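Local atomic coordinates of capsular polysaccharide biosynthesis protein (Vibrio cholerae, PDB entry 1XPJ), a protein that is of unknown function but is probably a hydrolase of the haloacid dehalogenase (HAD) superfamily, perhaps linked to capsular polysaccharide biosynthesis. Residues A[1-12]-A[39-49]. Numbering follows the deposited sequence.
Sequences MKKLIVDLDGTL and LGFEIVISTAR
Leu4 and Ile43 point the same way and touch through their CD1 atoms at 4.0 Å, on neighbouring parallel strands of a beta-alpha-beta unit in a Rossmann-like HAD core, with helix 27-38 as the crossover packed on this face. Five backbone hydrogen bonds, from Glu42 N to Lys2 O through Ser46 N to Val6 O, set Lys3 to Val6 opposite Glu42 to Ile45. Near the N-terminal ends, the Lys2 chain crosses the Phe41 ring at about a right angle: with CG wedged between backbone N and carbonyl carbon (chi1 52°), CD sits 3.5 Å from the ring centroid, almost on the normal, a CH-pi contact. Leu12 CD2 reaches Ile45 CD1 at 3.7 Å. On the reverse face Ile5 CD1 lies 3.7 Å from Val44 CB, and Lys3 CD packs against Val44 CG2. Strand 3-6 also pairs with a strand of a second subunit, which carries the sheet across the interface.

Near the C-terminal end of the strand, Asp7, Asp9 and Thr11 fit the HAD-type DxDx(T/V) pattern, so this rim probably belongs to the active site. A water there donates to Asp7 OD1 and Asp9 OD2, accepts from Asp9 N and lies 2.7 Å from Thr47 OG1. That hydroxyl oxygen also takes the Arg49 amide in an ST turn. The arginine, CG anti to N (chi1 -176°) and bent at chi3, grips Asp9 side-on. Its NH2 meets OD1 at 2.8 Å, and NE the syn lone pair of OD2 at 3.1 Å. Over one guanidinium face lies Leu8 CD2, 3.4 Å from Arg49 NH2.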
ATOM      1  N   MET A   1      15.133  -8.979  15.596  1.00 26.44           N
ATOM      2  CA  MET A   1      14.246  -9.079  14.408  1.00 27.24           C
ATOM      3  C   MET A   1      15.037  -8.869  13.113  1.00 26.55           C
ATOM      4  O   MET A   1      15.569  -7.781  12.856  1.00 26.61           O
ATOM      5  CB  MET A   1      13.114  -8.058  14.502  1.00 27.68           C
ATOM      6  CG  MET A   1      12.071  -8.267  13.397  1.00 30.61           C
ATOM      7  SD  MET A   1      12.097  -6.955  12.169  1.00 36.85           S
ATOM      8  CE  MET A   1      12.884  -7.864  10.834  1.00 34.78           C
ATOM      9  N   LYS A   2      15.093  -9.924  12.308  1.00 25.44           N
ATOM     10  CA  LYS A   2      15.889  -9.935  11.092  1.00 24.72           C
ATOM     11  C   LYS A   2      15.103 -10.615   9.984  1.00 23.88           C
ATOM     12  O   LYS A   2      14.518 -11.676  10.185  1.00 23.55           O
ATOM     13  CB  LYS A   2      17.271 -10.595  11.308  1.00 24.91           C
ATOM     14  CG  LYS A   2      17.230 -11.984  11.940  0.50 25.01           C
ATOM     15  CD  LYS A   2      18.615 -12.608  12.016  0.50 25.36           C
ATOM     16  CE  LYS A   2      19.019 -12.880  13.459  0.50 25.60           C
ATOM     17  NZ  LYS A   2      18.928 -14.328  13.798  0.50 25.95           N
ATOM     18  N   LYS A   3      15.084  -9.967   8.825  1.00 23.12           N
ATOM     19  CA  LYS A   3      14.306 -10.411   7.673  1.00 22.65           C
ATOM     20  C   LYS A   3      15.165 -10.473   6.405  1.00 22.23           C
ATOM     21  O   LYS A   3      16.021  -9.614   6.173  1.00 21.84           O
ATOM     22  CB  LYS A   3      13.128  -9.448   7.403  1.00 22.47           C
ATOM     23  CG  LYS A   3      11.961  -9.528   8.383  0.50 22.81           C
ATOM     24  CD  LYS A   3      10.716  -8.862   7.785  0.50 23.61           C
ATOM     25  CE  LYS A   3      10.227  -7.681   8.610  0.50 23.67           C
ATOM     26  NZ  LYS A   3       8.747  -7.700   8.829  0.50 23.74           N
ATOM     27  N   LEU A   4      14.917 -11.489   5.587  1.00 21.64           N
ATOM     28  CA  LEU A   4      15.323 -11.448   4.203  1.00 21.28           C
ATOM     29  C   LEU A   4      14.115 -11.004   3.408  1.00 21.77           C
ATOM     30  O   LEU A   4      13.008 -11.553   3.563  1.00 21.58           O
ATOM     31  CB  LEU A   4      15.805 -12.809   3.706  1.00 20.88           C
ATOM     32  CG  LEU A   4      16.994 -13.454   4.414  1.00 21.49           C
ATOM     33  CD1 LEU A   4      17.392 -14.751   3.717  1.00 19.29           C
ATOM     34  CD2 LEU A   4      18.184 -12.470   4.524  1.00 19.54           C
ATOM     35  N   ILE A   5      14.336  -9.989   2.571  1.00 21.88           N
ATOM     36  CA  ILE A   5      13.353  -9.550   1.604  1.00 21.84           C
ATOM     37  C   ILE A   5      13.784 -10.103   0.240  1.00 22.40           C
ATOM     38  O   ILE A   5      14.810  -9.692  -0.330  1.00 21.70           O
ATOM     39  CB  ILE A   5      13.227  -8.001   1.625  1.00 21.78           C
ATOM     40  CG1 ILE A   5      13.163  -7.481   3.068  1.00 22.38           C
ATOM     41  CG2 ILE A   5      12.019  -7.518   0.798  1.00 22.04           C
ATOM     42  CD1 ILE A   5      11.990  -8.012   3.893  1.00 22.36           C
ATOM     43  N   VAL A   6      12.987 -11.042  -0.270  1.00 22.57           N
ATOM     44  CA  VAL A   6      13.374 -11.859  -1.415  1.00 23.40           C
ATOM     45  C   VAL A   6      12.451 -11.653  -2.605  1.00 24.37           C
ATOM     46  O   VAL A   6      11.227 -11.878  -2.513  1.00 25.02           O
ATOM     47  CB  VAL A   6      13.338 -13.365  -1.063  1.00 23.38           C
ATOM     48  CG1 VAL A   6      13.982 -14.194  -2.176  1.00 21.64           C
ATOM     49  CG2 VAL A   6      14.000 -13.622   0.307  1.00 23.62           C
ATOM     50  N   ASP A   7      13.042 -11.240  -3.721  1.00 24.27           N
ATOM     51  CA  ASP A   7      12.335 -11.115  -4.988  1.00 24.80           C
ATOM     52  C   ASP A   7      11.922 -12.526  -5.452  1.00 25.57           C
ATOM     53  O   ASP A   7      12.454 -13.532  -4.956  1.00 25.92           O
ATOM     54  CB  ASP A   7      13.273 -10.449  -5.991  1.00 24.85           C
ATOM     55  CG  ASP A   7      12.591 -10.055  -7.286  1.00 26.01           C
ATOM     56  OD1 ASP A   7      11.438  -9.590  -7.273  1.00 27.79           O
ATOM     57  OD2 ASP A   7      13.168 -10.160  -8.393  1.00 30.58           O
ATOM     58  N   LEU A   8      10.975 -12.620  -6.387  1.00 25.10           N
ATOM     59  CA  LEU A   8      10.478 -13.932  -6.771  1.00 24.38           C
ATOM     60  C   LEU A   8      11.027 -14.364  -8.128  1.00 24.50           C
ATOM     61  O   LEU A   8      11.791 -15.325  -8.186  1.00 24.70           O
ATOM     62  CB  LEU A   8       8.945 -13.946  -6.734  1.00 24.07           C
ATOM     63  CG  LEU A   8       8.122 -15.131  -7.245  1.00 23.76           C
ATOM     64  CD1 LEU A   8       8.444 -16.425  -6.507  1.00 23.30           C
ATOM     65  CD2 LEU A   8       6.645 -14.774  -7.075  1.00 22.07           C
ATOM     66  N   ASP A   9      10.640 -13.655  -9.197  1.00 24.10           N
ATOM     67  CA  ASP A   9      11.030 -13.990 -10.560  1.00 24.17           C
ATOM     68  C   ASP A   9      12.495 -13.651 -10.840  1.00 24.22           C
ATOM     69  O   ASP A   9      12.898 -12.489 -10.771  1.00 24.74           O
ATOM     70  CB  ASP A   9      10.124 -13.269 -11.576  1.00 24.58           C
ATOM     71  CG  ASP A   9       8.652 -13.660 -11.443  1.00 24.30           C
ATOM     72  OD1 ASP A   9       8.330 -14.851 -11.577  1.00 24.82           O
ATOM     73  OD2 ASP A   9       7.740 -12.847 -11.206  1.00 24.37           O
ATOM     74  N   GLY A  10      13.287 -14.666 -11.166  1.00 24.02           N
ATOM     75  CA  GLY A  10      14.700 -14.475 -11.430  1.00 23.58           C
ATOM     76  C   GLY A  10      15.576 -14.716 -10.212  1.00 23.68           C
ATOM     77  O   GLY A  10      16.787 -14.883 -10.349  1.00 23.27           O
ATOM     78  N   THR A  11      14.967 -14.726  -9.027  1.00 23.37           N
ATOM     79  CA  THR A  11      15.699 -14.955  -7.784  1.00 24.16           C
ATOM     80  C   THR A  11      15.381 -16.340  -7.276  1.00 24.06           C
ATOM     81  O   THR A  11      16.286 -17.132  -7.026  1.00 24.59           O
ATOM     82  CB  THR A  11      15.302 -13.904  -6.717  1.00 24.39           C
ATOM     83  OG1 THR A  11      15.882 -12.650  -7.071  1.00 25.96           O
ATOM     84  CG2 THR A  11      15.937 -14.208  -5.350  1.00 24.82           C
ATOM     85  N   LEU A  12      14.091 -16.632  -7.121  1.00 23.55           N
ATOM     86  CA  LEU A  12      13.659 -17.971  -6.746  1.00 23.31           C
ATOM     87  C   LEU A  12      13.333 -18.827  -7.982  1.00 23.34           C
ATOM     88  O   LEU A  12      13.212 -20.045  -7.869  1.00 23.40           O
ATOM     89  CB  LEU A  12      12.469 -17.895  -5.791  1.00 23.10           C
ATOM     90  CG  LEU A  12      12.731 -17.860  -4.282  0.50 23.43           C
ATOM     91  CD1 LEU A  12      14.141 -17.417  -3.933  0.50 23.84           C
ATOM     92  CD2 LEU A  12      11.708 -16.987  -3.564  0.50 23.62           C
ATOM     93  N   LEU A  39      18.715 -20.079  10.925  1.00 20.02           N
ATOM     94  CA  LEU A  39      19.415 -19.077  11.723  1.00 19.86           C
ATOM     95  C   LEU A  39      18.481 -18.065  12.407  1.00 19.74           C
ATOM     96  O   LEU A  39      18.946 -17.151  13.088  1.00 19.66           O
ATOM     97  CB  LEU A  39      20.438 -18.327  10.858  1.00 20.16           C
ATOM     98  CG  LEU A  39      21.937 -18.614  11.067  0.50 20.60           C
ATOM     99  CD1 LEU A  39      22.231 -19.926  11.797  0.50 20.02           C
ATOM    100  CD2 LEU A  39      22.670 -18.574   9.733  0.50 21.12           C
ATOM    101  N   GLY A  40      17.172 -18.217  12.220  1.00 19.84           N
ATOM    102  CA  GLY A  40      16.209 -17.312  12.821  1.00 20.03           C
ATOM    103  C   GLY A  40      15.711 -16.161  11.957  1.00 20.47           C
ATOM    104  O   GLY A  40      14.938 -15.337  12.455  1.00 20.75           O
ATOM    105  N   PHE A  41      16.129 -16.103  10.684  1.00 20.18           N
ATOM    106  CA  PHE A  41      15.681 -15.071   9.740  1.00 20.12           C
ATOM    107  C   PHE A  41      14.264 -15.347   9.260  1.00 21.15           C
ATOM    108  O   PHE A  41      13.949 -16.472   8.873  1.00 21.71           O
ATOM    109  CB  PHE A  41      16.552 -15.058   8.481  1.00 19.21           C
ATOM    110  CG  PHE A  41      17.886 -14.399   8.647  1.00 17.91           C
ATOM    111  CD1 PHE A  41      18.084 -13.081   8.227  1.00 17.18           C
ATOM    112  CD2 PHE A  41      18.962 -15.100   9.175  1.00 15.39           C
ATOM    113  CE1 PHE A  41      19.339 -12.462   8.365  1.00 15.01           C
ATOM    114  CE2 PHE A  41      20.214 -14.496   9.312  1.00 15.24           C
ATOM    115  CZ  PHE A  41      20.401 -13.177   8.912  1.00 15.31           C
ATOM    116  N   GLU A  42      13.434 -14.308   9.229  1.00 22.07           N
ATOM    117  CA  GLU A  42      12.114 -14.370   8.632  1.00 23.05           C
ATOM    118  C   GLU A  42      12.235 -14.160   7.128  1.00 23.64           C
ATOM    119  O   GLU A  42      13.051 -13.338   6.686  1.00 24.08           O
ATOM    120  CB  GLU A  42      11.222 -13.286   9.226  1.00 23.52           C
ATOM    121  CG  GLU A  42      10.970 -13.417  10.729  1.00 25.65           C
ATOM    122  CD  GLU A  42      10.370 -12.145  11.331  1.00 28.83           C
ATOM    123  OE1 GLU A  42       9.426 -11.587  10.721  1.00 30.03           O
ATOM    124  OE2 GLU A  42      10.841 -11.690  12.405  1.00 29.32           O
ATOM    125  N   ILE A  43      11.437 -14.885   6.337  1.00 23.24           N
ATOM    126  CA  ILE A  43      11.537 -14.793   4.883  1.00 23.21           C
ATOM    127  C   ILE A  43      10.322 -14.059   4.290  1.00 23.46           C
ATOM    128  O   ILE A  43       9.178 -14.526   4.420  1.00 23.75           O
ATOM    129  CB  ILE A  43      11.642 -16.211   4.245  1.00 23.10           C
ATOM    130  CG1 ILE A  43      12.675 -17.127   4.955  1.00 22.84           C
ATOM    131  CG2 ILE A  43      11.793 -16.106   2.713  1.00 22.41           C
ATOM    132  CD1 ILE A  43      14.136 -16.811   4.764  1.00 21.24           C
ATOM    133  N   VAL A  44      10.571 -12.940   3.615  1.00 23.41           N
ATOM    134  CA  VAL A  44       9.495 -12.157   2.997  1.00 23.05           C
ATOM    135  C   VAL A  44       9.637 -12.187   1.469  1.00 23.41           C
ATOM    136  O   VAL A  44      10.598 -11.644   0.919  1.00 24.27           O
ATOM    137  CB  VAL A  44       9.495 -10.680   3.501  1.00 23.10           C
ATOM    138  CG1 VAL A  44       8.426  -9.844   2.781  1.00 22.96           C
ATOM    139  CG2 VAL A  44       9.311 -10.601   5.034  1.00 21.79           C
ATOM    140  N   ILE A  45       8.694 -12.821   0.787  1.00 23.05           N
ATOM    141  CA  ILE A  45       8.675 -12.800  -0.656  1.00 23.68           C
ATOM    142  C   ILE A  45       7.989 -11.487  -1.074  1.00 24.07           C
ATOM    143  O   ILE A  45       6.868 -11.206  -0.656  1.00 24.58           O
ATOM    144  CB  ILE A  45       7.915 -14.043  -1.225  1.00 23.92           C
ATOM    145  CG1 ILE A  45       8.304 -15.342  -0.506  1.00 23.92           C
ATOM    146  CG2 ILE A  45       8.056 -14.139  -2.755  1.00 24.30           C
ATOM    147  CD1 ILE A  45       9.733 -15.801  -0.667  1.00 24.06           C
ATOM    148  N   SER A  46       8.682 -10.683  -1.873  1.00 23.98           N
ATOM    149  CA  SER A  46       8.211  -9.368  -2.283  1.00 24.02           C
ATOM    150  C   SER A  46       8.340  -9.348  -3.782  1.00 23.50           C
ATOM    151  O   SER A  46       9.422  -9.603  -4.291  1.00 24.57           O
ATOM    152  CB  SER A  46       9.132  -8.311  -1.686  1.00 24.22           C
ATOM    153  OG  SER A  46       8.488  -7.065  -1.525  1.00 26.64           O
ATOM    154  N   THR A  47       7.269  -9.082  -4.510  1.00 22.75           N
ATOM    155  CA  THR A  47       7.328  -9.231  -5.964  1.00 22.44           C
ATOM    156  C   THR A  47       6.508  -8.198  -6.712  1.00 22.44           C
ATOM    157  O   THR A  47       5.424  -7.807  -6.262  1.00 23.09           O
ATOM    158  CB  THR A  47       6.888 -10.659  -6.387  1.00 22.62           C
ATOM    159  OG1 THR A  47       6.749 -10.728  -7.819  1.00 21.41           O
ATOM    160  CG2 THR A  47       5.476 -10.965  -5.868  1.00 23.27           C
ATOM    161  N   ALA A  48       7.037  -7.770  -7.862  1.00 22.44           N
ATOM    162  CA  ALA A  48       6.332  -6.909  -8.821  1.00 21.52           C
ATOM    163  C   ALA A  48       5.500  -7.690  -9.859  1.00 21.45           C
ATOM    164  O   ALA A  48       4.958  -7.089 -10.803  1.00 21.21           O
ATOM    165  CB  ALA A  48       7.318  -5.991  -9.520  1.00 20.55           C
ATOM    166  N   ARG A  49       5.408  -9.013  -9.701  1.00 21.21           N
ATOM    167  CA  ARG A  49       4.728  -9.871 -10.688  1.00 21.76           C
ATOM    168  C   ARG A  49       3.325  -9.387 -11.019  1.00 21.87           C
ATOM    169  O   ARG A  49       2.540  -9.114 -10.117  1.00 21.74           O
ATOM    170  CB  ARG A  49       4.645 -11.323 -10.203  1.00 21.97           C
ATOM    171  CG  ARG A  49       4.032 -12.253 -11.256  0.50 21.88           C
ATOM    172  CD  ARG A  49       3.848 -13.687 -10.799  0.50 23.49           C
ATOM    173  NE  ARG A  49       5.111 -14.416 -10.675  0.50 23.60           N
ATOM    174  CZ  ARG A  49       5.210 -15.668 -10.241  0.50 23.27           C
ATOM    175  NH1 ARG A  49       4.119 -16.340  -9.878  0.50 22.28           N
ATOM    176  NH2 ARG A  49       6.399 -16.249 -10.160  0.50 21.11           N
TER
HETATM  177  O   HOH W   1      13.374 -12.246  13.103  1.00 58.26           O
HETATM  178  O   HOH W   2       9.804  -8.085  -8.713  1.00 33.10           O
HETATM  179  O   HOH W   3       9.211 -11.080  -8.950  1.00 37.29           O